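Local coordinates for hypothetical oxidoreductase ycnD (Bacillus subtilis, PDB 1ZCH), which uses NADH or NADPH to reduce flavin mononucleotide, and also reduces nitroaromatic compounds, quinones, chromates and azo dyes, working as a homodimer, at residues Ile236-Met239 with Leu240-Gly244. Residues are numbered along the deposited sequence; the frame is centred on the assembly and turned at random. Where two conformers were deposited one is given.
Sequences IREM and LEKQG
Arg-237 and Glu-241, one turn apart on the short helix 236-242, illustrate how an i to i+4 ion pair runs alongside the i to i+4 backbone hydrogen bonds. Followed outward, Glu-241 begins with CB over the carbonyl oxygen of Arg-237. Its CG, set beside its own backbone N (chi1 -58°), comes closer still, 3.0 Å from Arg-237 O, the same oxygen that takes the Glu-241 N-H. CD then passes Arg-237 CG at 3.9 Å. OE1 stays 4.0 Å from Arg-237 O, whereas OE2 ends at the edge of the guanidinium, near its plane, 3.3 Å from Arg-237 NE. That salt bridge includes only a weak, bent hydrogen bond, and the carboxylate is turned 61° from the guanidinium plane rather than lying flat against it. Arg-237 meets it with a fully extended chain that carries NE out to OE2.

The buried face of the helix is apolar. Leu-240 sets CG over Ile-236 O and divides its methyls: CD1 meets Ile-236 CG2 at 3.8 Å, while CD2 meets Met-239 CE at 3.7 Å, the methionine bending at chi3 to bring its methyl there. Phe-156 of strand 155-164 packs on Met-239 and Leu-240, and Leu-104 of the second subunit also touches Leu-240.

Leu-240 N reaches Ile-236 O almost straight (3.0 Å), but the last such bond, Gln-243 N to Met-239 O, is weak. A Schellman motif ends the helix: Phe-245 N bonds to Leu-240 O and Gly-244 N, at positive phi, to Glu-241 O. Gln-243 NE2 ties this end to Val-155 O. Apolar contacts thus probably hold the helix mainly to strand 155-164; Arg-237 N bonds to Glu-248 OE2 of the second subunit, and the loosely aligned ion pair probably adds a modest electrostatic gain.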
loop_
_atom_site.group_PDB
_atom_site.type_symbol
_atom_site.label_atom_id
_atom_site.label_comp_id
_atom_site.label_asym_id
_atom_site.label_seq_id
_atom_site.Cartn_x
_atom_site.Cartn_y
_atom_site.Cartn_z
ATOM N N ILE A 236 6.602 -10.789 14.314
ATOM C CA ILE A 236 6.246 -9.438 13.891
ATOM C C ILE A 236 5.948 -8.469 15.031
ATOM O O ILE A 236 6.467 -7.351 15.043
ATOM C CB ILE A 236 5.047 -9.449 12.910
ATOM C CG1 ILE A 236 5.437 -10.195 11.632
ATOM C CG2 ILE A 236 4.633 -8.013 12.565
ATOM C CD1 ILE A 236 6.662 -9.619 10.928
ATOM N N ARG A 237 5.115 -8.879 15.983
ATOM C CA ARG A 237 4.798 -7.994 17.096
ATOM C C ARG A 237 6.082 -7.595 17.817
ATOM O O ARG A 237 6.260 -6.436 18.198
ATOM C CB ARG A 237 3.850 -8.675 18.087
ATOM C CG ARG A 237 3.561 -7.805 19.300
ATOM C CD ARG A 237 2.655 -8.491 20.299
ATOM N NE ARG A 237 2.350 -7.609 21.423
ATOM C CZ ARG A 237 1.502 -7.908 22.399
ATOM N NH1 ARG A 237 0.867 -9.073 22.395
ATOM N NH2 ARG A 237 1.277 -7.036 23.375
ATOM N N GLU A 238 6.971 -8.563 18.006
ATOM C CA GLU A 238 8.243 -8.312 18.673
ATOM C C GLU A 238 9.057 -7.256 17.922
ATOM O O GLU A 238 9.598 -6.337 18.535
ATOM C CB GLU A 238 9.045 -9.610 18.783
ATOM C CG GLU A 238 10.428 -9.434 19.389
ATOM C CD GLU A 238 11.098 -10.759 19.694
ATOM O OE1 GLU A 238 11.194 -11.606 18.779
ATOM O OE2 GLU A 238 11.531 -10.953 20.851
ATOM N N MET A 239 9.144 -7.396 16.599
ATOM C CA MET A 239 9.879 -6.440 15.764
ATOM C C MET A 239 9.310 -5.044 15.960
ATOM O O MET A 239 10.042 -4.085 16.212
ATOM C CB MET A 239 9.761 -6.799 14.273
ATOM C CG MET A 239 10.162 -5.642 13.335
ATOM S SD MET A 239 9.716 -5.850 11.580
ATOM C CE MET A 239 8.022 -5.278 11.592
ATOM N N LEU A 240 7.992 -4.943 15.825
ATOM C CA LEU A 240 7.299 -3.671 15.969
ATOM C C LEU A 240 7.564 -3.013 17.319
ATOM O O LEU A 240 7.869 -1.821 17.382
ATOM C CB LEU A 240 5.795 -3.875 15.763
ATOM C CG LEU A 240 5.407 -4.281 14.335
ATOM C CD1 LEU A 240 3.934 -4.681 14.274
ATOM C CD2 LEU A 240 5.691 -3.116 13.389
ATOM N N GLU A 241 7.458 -3.784 18.397
ATOM C CA GLU A 241 7.690 -3.240 19.729
ATOM C C GLU A 241 9.131 -2.773 19.894
ATOM O O GLU A 241 9.390 -1.726 20.491
ATOM C CB GLU A 241 7.360 -4.286 20.798
ATOM C CG GLU A 241 5.936 -4.795 20.732
ATOM C CD GLU A 241 5.574 -5.686 21.908
ATOM O OE1 GLU A 241 6.314 -6.659 22.176
ATOM O OE2 GLU A 241 4.544 -5.412 22.559
ATOM N N LYS A 242 10.064 -3.551 19.357
ATOM C CA LYS A 242 11.478 -3.219 19.443
ATOM C C LYS A 242 11.760 -1.919 18.700
ATOM O O LYS A 242 12.710 -1.203 19.020
ATOM C CB LYS A 242 12.303 -4.359 18.845
ATOM C CG LYS A 242 13.799 -4.253 19.071
ATOM C CD LYS A 242 14.503 -5.509 18.580
ATOM C CE LYS A 242 13.999 -6.756 19.305
ATOM N NZ LYS A 242 14.581 -8.011 18.748
ATOM N N GLN A 243 10.925 -1.614 17.710
ATOM C CA GLN A 243 11.084 -0.394 16.931
ATOM C C GLN A 243 10.237 0.766 17.448
ATOM O O GLN A 243 10.037 1.758 16.749
ATOM C CB GLN A 243 10.762 -0.659 15.460
ATOM C CG GLN A 243 11.800 -1.520 14.754
ATOM C CD GLN A 243 13.221 -1.008 14.954
ATOM O OE1 GLN A 243 13.957 -1.501 15.811
ATOM N NE2 GLN A 243 13.606 -0.007 14.167
ATOM N N GLY A 244 9.730 0.635 18.670
ATOM C CA GLY A 244 8.949 1.710 19.260
ATOM C C GLY A 244 7.452 1.714 19.032
ATOM O O GLY A 244 6.770 2.646 19.453
#